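Local coordinates for protein thioesterase PA1618 (Pseudomonas aeruginosa, PDB 4QD9) that probably hydrolyses acyl-CoA thioesters as a hotdog-fold enzyme of the PaaI family, possibly with 1,4-dihydroxy-2-naphthoyl-CoA among its substrates, at residues W4-D9 against V75-Y80; E11-S16 against I27-F32; V100-R105 against I118-D123; T113-I118 against R132-V137. All coordinates share one frame; numbering follows the deposited sequence.

Interaction 1: W4-D9 against V75-Y80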
# COMPACT_ATOMS: atom_id res chain seq x y z
N TRP A 4 -22.35 12.32 1.19
CA TRP A 4 -22.53 11.29 0.17
C TRP A 4 -23.56 11.65 -0.87
O TRP A 4 -24.56 12.29 -0.55
CB TRP A 4 -22.94 9.99 0.85
CG TRP A 4 -22.09 9.70 2.04
CD1 TRP A 4 -22.49 9.67 3.35
CD2 TRP A 4 -20.68 9.45 2.05
NE1 TRP A 4 -21.42 9.40 4.16
CE2 TRP A 4 -20.29 9.26 3.39
CE3 TRP A 4 -19.71 9.35 1.04
CZ2 TRP A 4 -18.97 8.97 3.76
CZ3 TRP A 4 -18.40 9.08 1.41
CH2 TRP A 4 -18.04 8.89 2.76
N ARG A 5 -23.32 11.23 -2.11
CA ARG A 5 -24.32 11.27 -3.17
C ARG A 5 -25.13 9.97 -3.16
O ARG A 5 -26.35 10.00 -3.04
CB ARG A 5 -23.66 11.46 -4.53
CG ARG A 5 -24.65 11.59 -5.69
CD ARG A 5 -23.91 11.76 -7.00
NE ARG A 5 -24.76 12.25 -8.09
CZ ARG A 5 -25.37 11.47 -8.97
NH1 ARG A 5 -25.26 10.14 -8.88
NH2 ARG A 5 -26.10 12.01 -9.94
N GLN A 6 -24.42 8.85 -3.28
CA GLN A 6 -25.01 7.53 -3.06
C GLN A 6 -24.94 7.19 -1.57
O GLN A 6 -23.87 7.24 -0.97
CB GLN A 6 -24.26 6.46 -3.86
CG GLN A 6 -24.52 6.45 -5.36
CD GLN A 6 -23.89 7.63 -6.11
OE1 GLN A 6 -24.58 8.35 -6.84
NE2 GLN A 6 -22.57 7.82 -5.95
N THR A 7 -26.08 6.85 -0.97
CA THR A 7 -26.08 6.41 0.43
C THR A 7 -25.22 5.15 0.55
O THR A 7 -25.41 4.20 -0.20
CB THR A 7 -27.50 6.10 0.93
OG1 THR A 7 -28.31 7.28 0.82
CG2 THR A 7 -27.47 5.66 2.39
N PRO A 8 -24.26 5.17 1.48
CA PRO A 8 -23.39 3.99 1.61
C PRO A 8 -24.22 2.76 1.98
O PRO A 8 -25.11 2.85 2.83
CB PRO A 8 -22.44 4.37 2.75
CG PRO A 8 -22.47 5.89 2.79
CD PRO A 8 -23.88 6.24 2.43
N ASP A 9 -23.93 1.64 1.33
CA ASP A 9 -24.60 0.37 1.62
C ASP A 9 -23.49 -0.62 1.94
O ASP A 9 -22.78 -1.07 1.03
CB ASP A 9 -25.41 -0.08 0.39
CG ASP A 9 -26.16 -1.38 0.62
OD1 ASP A 9 -25.64 -2.30 1.29
OD2 ASP A 9 -27.28 -1.51 0.08
N VAL A 75 -19.39 10.83 -6.32
CA VAL A 75 -19.50 11.32 -7.71
C VAL A 75 -20.72 10.78 -8.45
O VAL A 75 -21.33 9.79 -8.04
CB VAL A 75 -18.25 10.99 -8.57
CG1 VAL A 75 -17.00 11.51 -7.90
CG2 VAL A 75 -18.14 9.49 -8.84
N ASP A 76 -21.08 11.44 -9.55
CA ASP A 76 -22.07 10.90 -10.47
C ASP A 76 -21.43 9.80 -11.31
O ASP A 76 -20.75 10.06 -12.30
CB ASP A 76 -22.63 12.01 -11.37
CG ASP A 76 -23.58 11.48 -12.44
OD1 ASP A 76 -23.91 10.27 -12.44
OD2 ASP A 76 -24.02 12.29 -13.29
N THR A 77 -21.71 8.56 -10.92
CA THR A 77 -21.05 7.40 -11.49
C THR A 77 -21.57 7.05 -12.88
O THR A 77 -21.03 6.16 -13.53
CB THR A 77 -21.23 6.19 -10.57
OG1 THR A 77 -22.62 6.01 -10.30
CG2 THR A 77 -20.50 6.43 -9.25
N SER A 78 -22.60 7.76 -13.34
CA SER A 78 -23.06 7.59 -14.71
C SER A 78 -22.22 8.43 -15.66
O SER A 78 -22.27 8.26 -16.88
CB SER A 78 -24.55 7.94 -14.86
OG SER A 78 -24.81 9.31 -14.58
N GLN A 79 -21.42 9.34 -15.09
CA GLN A 79 -20.60 10.24 -15.91
C GLN A 79 -19.11 10.20 -15.60
O GLN A 79 -18.29 10.58 -16.45
CB GLN A 79 -21.09 11.68 -15.75
CG GLN A 79 -22.52 11.89 -16.21
CD GLN A 79 -22.64 13.08 -17.11
OE1 GLN A 79 -22.94 14.18 -16.66
NE2 GLN A 79 -22.38 12.88 -18.40
N TYR A 80 -18.77 9.76 -14.40
CA TYR A 80 -17.37 9.84 -13.94
C TYR A 80 -16.94 8.58 -13.25
O TYR A 80 -17.76 7.86 -12.69
CB TYR A 80 -17.19 11.01 -12.96
CG TYR A 80 -17.50 12.36 -13.55
CD1 TYR A 80 -16.65 12.94 -14.46
CD2 TYR A 80 -18.64 13.05 -13.18
CE1 TYR A 80 -16.92 14.17 -15.01
CE2 TYR A 80 -18.93 14.29 -13.72
CZ TYR A 80 -18.06 14.84 -14.64
OH TYR A 80 -18.33 16.07 -15.18
O HOH W 1 -26.21 8.24 -11.16
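Gln6 and Arg5 both reach the carbonyl oxygen of Val75, and here the contact is tight. The side-chain amide of Gln6 donates through NE2 to Val75 O at 3.1 Å; with an N-H...O angle of 161° and the donor in the carbonyl plane, the bond is nearly straight. The aliphatic part of Arg5 lies against the same oxygen, CD coming within 3.4 Å of Val75 O. With CG anti to the backbone N (chi1 -177°) and the chain extended as far as NE, Arg5 carries its guanidinium beyond Val75 and over Asp76. There the two flat groups are stacked, their planes only 14° apart, and Arg5 NH2 lies 3.6 Å from Asp76 CG. In-plane support comes from Gln6, whose OE1 accepts from Arg5 NH1 at 2.8 Å, so the Gln6 amide ties Arg5 to the far loop with both of its polar atoms. That loop links helix 56-72 to strand 80-91 and holds an Asx turn: Asp76 OD1 accepts from Ser78 N at 3.0 Å, with Ser78 OG close to the same oxygen, which helps hold the carboxylate beside the guanidinium. The solvent side is looser. The salt bridge from Arg5 NH2 to Asp76 OD1 is long, 3.8 Å, and since the oxygen lies well out of the guanidinium plane, the attraction is between charges, with no N-H directed at it. A water accepts from Arg5 NH1 at 3.1 Å and donates only weakly to Asp76 OD1, while Thr77 CG2 merely brushes Gln6 NE2 at the margin.

Interaction 2: E11-S16 against I27-F32; sequences EQLNAS and IRFEAF
Asn14 and Phe29 each turn CG to the side of their own backbone N, anti to the carbonyl carbon (chi1 -70° and -72°), which sends the Asn14 amide out to the backbone of Phe29 and the Phe29 ring back toward the helix. The amide takes both backbone polar groups of that one residue. Phe29 N donates to Asn14 OD1 at 2.7 Å, and Asn14 ND2 donates to Phe29 O at 3.1 Å; in each bond the donor sits in the acceptor's carbonyl plane, on a lone pair. Two such bonds fix the amide's rotation, and they imitate the pairing a neighbouring strand would give. OD1 also lies at the edge of the Phe29 ring, 3.4 Å from CD1. One ring face receives Leu13: its CB stands 4.2 Å from the ring centroid, 26° off the normal, a CH-pi contact, and Leu13 CD2 touches Phe29 CD2 at 4.0 Å. The axis of helical residues 11-15 runs nearly antiparallel to that of strand 28-32, with a closest approach of 7.7 Å. The helix meets the strand on the edge turned away from strand 36-42, with which Arg28 and Glu30 pair, while Leu13 and Phe29 together reach Met69 of helix 56-72.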
# COMPACT_ATOMS: atom_id res chain seq x y z
N GLU A 11 -23.27 -3.80 2.91
CA GLU A 11 -23.31 -5.11 2.27
C GLU A 11 -22.80 -5.02 0.84
O GLU A 11 -22.04 -5.88 0.39
CB GLU A 11 -24.74 -5.68 2.28
CG GLU A 11 -24.80 -7.18 2.09
CD GLU A 11 -24.39 -7.95 3.33
OE1 GLU A 11 -24.46 -7.38 4.45
OE2 GLU A 11 -23.98 -9.13 3.20
N GLN A 12 -23.21 -3.98 0.13
CA GLN A 12 -22.80 -3.77 -1.25
C GLN A 12 -21.32 -3.44 -1.33
O GLN A 12 -20.62 -3.92 -2.22
CB GLN A 12 -23.58 -2.61 -1.86
CG GLN A 12 -24.95 -2.96 -2.37
CD GLN A 12 -25.67 -1.75 -2.95
OE1 GLN A 12 -25.16 -1.10 -3.87
NE2 GLN A 12 -26.84 -1.44 -2.42
N LEU A 13 -20.85 -2.60 -0.42
CA LEU A 13 -19.44 -2.23 -0.41
C LEU A 13 -18.59 -3.48 -0.21
O LEU A 13 -17.63 -3.73 -0.95
CB LEU A 13 -19.15 -1.19 0.68
CG LEU A 13 -19.32 0.30 0.36
CD1 LEU A 13 -20.44 0.58 -0.61
CD2 LEU A 13 -19.49 1.13 1.64
N ASN A 14 -18.97 -4.29 0.77
CA ASN A 14 -18.26 -5.53 1.03
C ASN A 14 -18.35 -6.54 -0.10
O ASN A 14 -17.35 -7.14 -0.50
CB ASN A 14 -18.71 -6.13 2.37
CG ASN A 14 -18.22 -5.30 3.56
OD1 ASN A 14 -17.07 -4.85 3.58
ND2 ASN A 14 -19.10 -5.08 4.54
N ALA A 15 -19.55 -6.74 -0.64
CA ALA A 15 -19.74 -7.69 -1.73
C ALA A 15 -18.95 -7.31 -2.99
O ALA A 15 -18.51 -8.18 -3.73
CB ALA A 15 -21.24 -7.85 -2.06
N SER A 16 -18.79 -6.02 -3.23
CA SER A 16 -18.13 -5.56 -4.45
C SER A 16 -16.64 -5.90 -4.47
O SER A 16 -16.00 -5.82 -5.52
CB SER A 16 -18.35 -4.06 -4.65
OG SER A 16 -17.69 -3.30 -3.64
N ILE A 27 -10.59 -7.10 4.22
CA ILE A 27 -11.09 -5.75 4.50
C ILE A 27 -12.61 -5.79 4.62
O ILE A 27 -13.29 -6.41 3.81
CB ILE A 27 -10.65 -4.75 3.41
CG1 ILE A 27 -9.14 -4.55 3.48
CG2 ILE A 27 -11.39 -3.40 3.57
CD1 ILE A 27 -8.56 -3.71 2.33
N ARG A 28 -13.12 -5.12 5.65
CA ARG A 28 -14.55 -5.12 5.95
C ARG A 28 -14.99 -3.68 6.15
O ARG A 28 -14.49 -2.99 7.04
CB ARG A 28 -14.79 -5.93 7.24
CG ARG A 28 -16.21 -5.87 7.82
CD ARG A 28 -16.35 -6.79 9.05
NE ARG A 28 -15.78 -6.22 10.27
CZ ARG A 28 -15.32 -6.95 11.30
NH1 ARG A 28 -15.36 -8.27 11.26
NH2 ARG A 28 -14.82 -6.34 12.37
N PHE A 29 -15.92 -3.20 5.33
CA PHE A 29 -16.49 -1.88 5.56
C PHE A 29 -17.46 -2.03 6.71
O PHE A 29 -18.30 -2.93 6.69
CB PHE A 29 -17.18 -1.36 4.30
CG PHE A 29 -16.22 -0.97 3.21
CD1 PHE A 29 -15.72 -1.93 2.34
CD2 PHE A 29 -15.80 0.34 3.08
CE1 PHE A 29 -14.82 -1.58 1.35
CE2 PHE A 29 -14.90 0.70 2.09
CZ PHE A 29 -14.40 -0.26 1.23
N GLU A 30 -17.33 -1.17 7.73
CA GLU A 30 -17.99 -1.42 9.02
C GLU A 30 -19.03 -0.39 9.44
O GLU A 30 -19.96 -0.72 10.19
CB GLU A 30 -16.94 -1.49 10.12
CG GLU A 30 -15.84 -2.49 9.88
CD GLU A 30 -15.06 -2.78 11.13
OE1 GLU A 30 -14.75 -1.82 11.88
OE2 GLU A 30 -14.75 -3.96 11.37
N ALA A 31 -18.85 0.85 9.03
CA ALA A 31 -19.68 1.94 9.53
C ALA A 31 -19.60 3.16 8.65
O ALA A 31 -18.65 3.33 7.89
CB ALA A 31 -19.27 2.31 10.95
N PHE A 32 -20.58 4.04 8.78
CA PHE A 32 -20.54 5.31 8.09
C PHE A 32 -21.45 6.29 8.82
O PHE A 32 -22.39 5.89 9.51
CB PHE A 32 -20.97 5.16 6.63
CG PHE A 32 -22.45 4.94 6.44
CD1 PHE A 32 -23.31 6.02 6.27
CD2 PHE A 32 -22.97 3.66 6.40
CE1 PHE A 32 -24.67 5.83 6.08
CE2 PHE A 32 -24.33 3.45 6.21
CZ PHE A 32 -25.17 4.54 6.06

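Interaction 3: V100-R105 against I118-D123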
# COMPACT_ATOMS: atom_id res chain seq x y z
N VAL A 100 -6.83 -3.60 12.40
CA VAL A 100 -6.54 -2.18 12.24
C VAL A 100 -7.76 -1.52 11.63
O VAL A 100 -8.36 -2.04 10.68
CB VAL A 100 -5.24 -1.95 11.41
CG1 VAL A 100 -5.32 -2.66 10.06
CG2 VAL A 100 -4.96 -0.46 11.26
N THR A 101 -8.18 -0.39 12.20
CA THR A 101 -9.39 0.29 11.75
C THR A 101 -9.04 1.65 11.13
O THR A 101 -8.28 2.42 11.71
CB THR A 101 -10.36 0.49 12.92
OG1 THR A 101 -10.66 -0.80 13.48
CG2 THR A 101 -11.65 1.15 12.46
N ALA A 102 -9.61 1.94 9.96
CA ALA A 102 -9.35 3.20 9.27
C ALA A 102 -10.64 3.99 9.15
O ALA A 102 -11.70 3.43 8.86
CB ALA A 102 -8.77 2.96 7.91
N VAL A 103 -10.55 5.30 9.37
CA VAL A 103 -11.70 6.20 9.21
C VAL A 103 -11.31 7.26 8.19
O VAL A 103 -10.27 7.90 8.34
CB VAL A 103 -12.02 6.88 10.54
CG1 VAL A 103 -13.20 7.87 10.38
CG2 VAL A 103 -12.34 5.84 11.59
N ALA A 104 -12.13 7.42 7.16
CA ALA A 104 -11.89 8.42 6.13
C ALA A 104 -12.83 9.59 6.31
O ALA A 104 -14.03 9.41 6.54
CB ALA A 104 -12.07 7.81 4.75
N ARG A 105 -12.27 10.79 6.18
CA ARG A 105 -13.01 12.04 6.22
C ARG A 105 -12.55 12.90 5.05
O ARG A 105 -11.40 12.81 4.62
CB ARG A 105 -12.74 12.78 7.53
CG ARG A 105 -13.38 12.12 8.74
CD ARG A 105 -12.96 12.78 10.03
NE ARG A 105 -13.55 12.07 11.17
CZ ARG A 105 -14.82 12.21 11.55
NH1 ARG A 105 -15.63 13.04 10.90
NH2 ARG A 105 -15.28 11.52 12.59
N ILE A 118 -7.20 9.91 6.12
CA ILE A 118 -7.51 8.57 6.61
C ILE A 118 -6.67 8.28 7.87
O ILE A 118 -5.44 8.34 7.82
CB ILE A 118 -7.28 7.46 5.55
CG1 ILE A 118 -8.09 7.76 4.28
CG2 ILE A 118 -7.76 6.10 6.09
CD1 ILE A 118 -7.25 8.28 3.15
N ARG A 119 -7.34 7.99 8.98
CA ARG A 119 -6.66 7.76 10.25
C ARG A 119 -6.82 6.30 10.64
O ARG A 119 -7.94 5.77 10.61
CB ARG A 119 -7.25 8.65 11.36
CG ARG A 119 -7.37 10.14 11.04
CD ARG A 119 -6.02 10.80 10.92
NE ARG A 119 -6.15 12.24 10.71
CZ ARG A 119 -6.08 13.16 11.67
NH1 ARG A 119 -5.84 12.81 12.92
NH2 ARG A 119 -6.22 14.45 11.36
N LEU A 120 -5.71 5.63 10.97
CA LEU A 120 -5.73 4.22 11.32
C LEU A 120 -5.28 4.03 12.77
O LEU A 120 -4.43 4.79 13.27
CB LEU A 120 -4.84 3.39 10.37
CG LEU A 120 -5.26 3.22 8.90
CD1 LEU A 120 -5.08 4.53 8.15
CD2 LEU A 120 -4.45 2.13 8.24
N SER A 121 -5.85 3.03 13.43
CA SER A 121 -5.45 2.68 14.79
C SER A 121 -5.69 1.20 15.03
O SER A 121 -6.56 0.58 14.39
CB SER A 121 -6.25 3.49 15.81
OG SER A 121 -7.63 3.19 15.73
N GLY A 122 -4.92 0.62 15.95
CA GLY A 122 -5.10 -0.78 16.29
C GLY A 122 -6.14 -0.89 17.39
O GLY A 122 -6.78 0.10 17.77
N ASP A 123 -6.31 -2.10 17.91
CA ASP A 123 -7.36 -2.32 18.90
C ASP A 123 -7.17 -1.54 20.21
O ASP A 123 -8.14 -1.29 20.93
CB ASP A 123 -7.58 -3.82 19.12
CG ASP A 123 -8.21 -4.49 17.92
OD1 ASP A 123 -8.99 -3.81 17.20
OD2 ASP A 123 -7.94 -5.68 17.68
O HOH W 2 -8.86 -1.62 15.42
O HOH W 3 -9.32 4.26 13.74
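Peptide groups are the flat units that meet between Thr101 and Ser121 and between Val103 and Arg119, joined edge to edge by four hydrogen bonds. Thr101 N approaches Ser121 O nearly along the C=O axis (2.9 Å, C=O...N angle 161°), whereas Ser121 N, 3.0 Å from Thr101 O, is tilted 16° from the carbonyl plane. The Val103-Arg119 pair repeats this reciprocal bonding, again with tilted donors. On one face of the ribbon the small side chains of Ala102 and Ala104 sit among larger ones. Ile118 straddles them: its CG2, anti to the backbone N, meets Ala102 CB at 3.8 Å, while CG1, turned beside that N (chi1 -56°), meets Ala104 CB at 4.0 Å. Leu120 CG also meets Ala102 CB, at 3.7 Å, and Leu120 CB and CD2 pack on Val100 CG2. The opposite face bears Thr101, Val103, Arg119 and Ser121 and is wetter. One water donates to Thr101 O at 2.9 Å and also bonds Ser121 OG; a second lies between Thr101 OG1 and Asp123 OD1 and probably links them. Arg119 turns its NE to Asp117. Beneath the apolar face lie Leu62 and Leu66 of helix 56-72, which touch Ala102, and this antiparallel sheet with its inner face on a long central helix is the hallmark of the hotdog fold.

Interaction 4: T113-I118 against R132-V137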
# COMPACT_ATOMS: atom_id res chain seq x y z
N THR A 113 -10.46 16.61 -8.61
CA THR A 113 -9.71 15.83 -7.61
C THR A 113 -10.45 15.79 -6.28
O THR A 113 -11.20 16.72 -5.94
CB THR A 113 -8.29 16.41 -7.34
OG1 THR A 113 -8.40 17.73 -6.83
CG2 THR A 113 -7.43 16.42 -8.61
N HIS A 114 -10.26 14.71 -5.52
CA HIS A 114 -10.76 14.64 -4.16
C HIS A 114 -9.56 14.40 -3.26
O HIS A 114 -8.62 13.72 -3.66
CB HIS A 114 -11.68 13.44 -3.97
CG HIS A 114 -12.98 13.52 -4.71
ND1 HIS A 114 -13.84 12.45 -4.81
CD2 HIS A 114 -13.57 14.54 -5.38
CE1 HIS A 114 -14.90 12.80 -5.51
NE2 HIS A 114 -14.76 14.07 -5.87
N VAL A 115 -9.58 14.95 -2.06
CA VAL A 115 -8.50 14.68 -1.10
C VAL A 115 -9.14 14.13 0.18
O VAL A 115 -10.05 14.75 0.74
CB VAL A 115 -7.68 15.96 -0.80
CG1 VAL A 115 -6.55 15.66 0.19
CG2 VAL A 115 -7.10 16.55 -2.10
N TRP A 116 -8.68 12.95 0.62
CA TRP A 116 -9.22 12.30 1.81
C TRP A 116 -8.17 12.20 2.91
O TRP A 116 -7.00 11.95 2.62
CB TRP A 116 -9.68 10.87 1.48
CG TRP A 116 -10.84 10.84 0.52
CD1 TRP A 116 -10.77 10.70 -0.84
CD2 TRP A 116 -12.22 11.02 0.85
NE1 TRP A 116 -12.04 10.75 -1.37
CE2 TRP A 116 -12.94 10.96 -0.36
CE3 TRP A 116 -12.92 11.20 2.05
CZ2 TRP A 116 -14.34 11.08 -0.41
CZ3 TRP A 116 -14.32 11.33 1.99
CH2 TRP A 116 -15.01 11.27 0.77
N ASP A 117 -8.62 12.36 4.15
CA ASP A 117 -7.79 12.17 5.35
C ASP A 117 -8.17 10.81 5.95
O ASP A 117 -9.34 10.57 6.22
CB ASP A 117 -8.08 13.32 6.32
CG ASP A 117 -7.54 13.09 7.72
OD1 ASP A 117 -6.30 13.07 7.90
OD2 ASP A 117 -8.36 12.98 8.65
N ILE A 118 -7.20 9.91 6.12
CA ILE A 118 -7.51 8.57 6.61
C ILE A 118 -6.67 8.28 7.87
O ILE A 118 -5.44 8.34 7.82
CB ILE A 118 -7.28 7.46 5.55
CG1 ILE A 118 -8.09 7.76 4.28
CG2 ILE A 118 -7.76 6.10 6.09
CD1 ILE A 118 -7.25 8.28 3.15
N ARG A 132 -2.90 10.28 3.56
CA ARG A 132 -3.69 11.26 2.79
C ARG A 132 -3.73 10.78 1.35
O ARG A 132 -2.71 10.33 0.81
CB ARG A 132 -3.14 12.70 2.95
CG ARG A 132 -4.14 13.80 2.50
CD ARG A 132 -3.68 15.22 2.87
NE ARG A 132 -2.54 15.61 2.05
CZ ARG A 132 -1.29 15.68 2.50
NH1 ARG A 132 -1.02 15.42 3.77
NH2 ARG A 132 -0.31 15.99 1.66
N LEU A 133 -4.91 10.82 0.75
CA LEU A 133 -5.14 10.21 -0.57
C LEU A 133 -5.73 11.26 -1.49
O LEU A 133 -6.68 11.95 -1.12
CB LEU A 133 -6.16 9.08 -0.44
CG LEU A 133 -6.62 8.41 -1.74
CD1 LEU A 133 -5.46 7.74 -2.45
CD2 LEU A 133 -7.71 7.38 -1.43
N THR A 134 -5.17 11.37 -2.70
CA THR A 134 -5.70 12.27 -3.73
C THR A 134 -6.22 11.40 -4.85
O THR A 134 -5.48 10.60 -5.41
CB THR A 134 -4.59 13.17 -4.27
OG1 THR A 134 -3.98 13.87 -3.18
CG2 THR A 134 -5.15 14.18 -5.28
N MET A 135 -7.50 11.56 -5.18
CA MET A 135 -8.15 10.81 -6.25
C MET A 135 -8.38 11.75 -7.41
O MET A 135 -8.68 12.92 -7.20
CB MET A 135 -9.52 10.30 -5.79
CG MET A 135 -9.51 9.44 -4.54
SD MET A 135 -8.81 7.84 -4.93
CE MET A 135 -9.99 7.22 -6.14
N ALA A 136 -8.21 11.25 -8.64
CA ALA A 136 -8.58 12.00 -9.83
C ALA A 136 -10.01 11.64 -10.21
O ALA A 136 -10.39 10.48 -10.11
CB ALA A 136 -7.64 11.68 -10.98
N VAL A 137 -10.79 12.63 -10.63
CA VAL A 137 -12.16 12.39 -11.09
C VAL A 137 -12.10 12.46 -12.61
O VAL A 137 -11.71 13.50 -13.15
CB VAL A 137 -13.13 13.47 -10.58
CG1 VAL A 137 -14.56 13.12 -11.02
CG2 VAL A 137 -13.05 13.60 -9.07
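Val137 sets a methyl on the imidazole of His114: CG2 lies 3.9 Å from the ring centroid and 23° off its normal, a CH-pi contact displaced toward the NE2 rim. On the same face of the sheet Met135 CG reaches the edge of the Trp116 indole, 4.1 Å from CD1, and Leu133 CB takes the end of Ile118, with CD1 at 3.8 Å. The other face is more mixed. Val115 and Arg132 lie side by side and point the same way, Val115 CG1 resting 3.8 Å from Arg132 CG, and that CG also comes within 3.4 Å of Trp116 O; Thr113 and Thr134 share this face.

Beneath these contacts is the ladder that sets their spacing. His114 pairs reciprocally with Met135 and Trp116 with Leu133, as antiparallel hydrogen-bonded pairs with Trp116 N to Leu133 O at 2.8 Å and Leu133 N to Trp116 O at 3.0 Å. His114 and Trp116, two residues apart, both place CG beside the backbone N (chi1 -68° and -65°), and their rings rise from the same face. In the next shell the two rings converge on a single hydroxyl: Ser71 OG is hydrogen-bonded to His114 ND1 and to Trp116 NE1, which satisfies both buried nitrogens and helps fix the ring orientations.

The pair forms a beta hairpin between strands 113-121 and 127-139. Strand 80-91 continues the sheet beyond 127-139, strand 99-106 flanks the other side, and the ring-bearing face lies on the C-terminal part of helix 56-72 through Ala70 and Ser71.

In the fold
Interactions 3 and 4 are neighbouring strand pairings in one antiparallel sheet: both use strand 113-121, share Ile118, and adjoin where Arg105 O meets Asp117 N in a probable hydrogen bond. Both are partly buried, each joining regular backbone pairing to an apolar inward face, but aromatic rings enter that face only in interaction 4. Interaction 2 is the buried contact, and there a side-chain amide supplies the bonds to a strand of the same sheet. Interaction 1 is the surface contact, its centre about 17 Å from the centre of the chain, and relies on charge, amide and water. It still touches interaction 4, through Val75 against His114 and Trp4 against Trp116, and interaction 2, through Pro8 against Phe32.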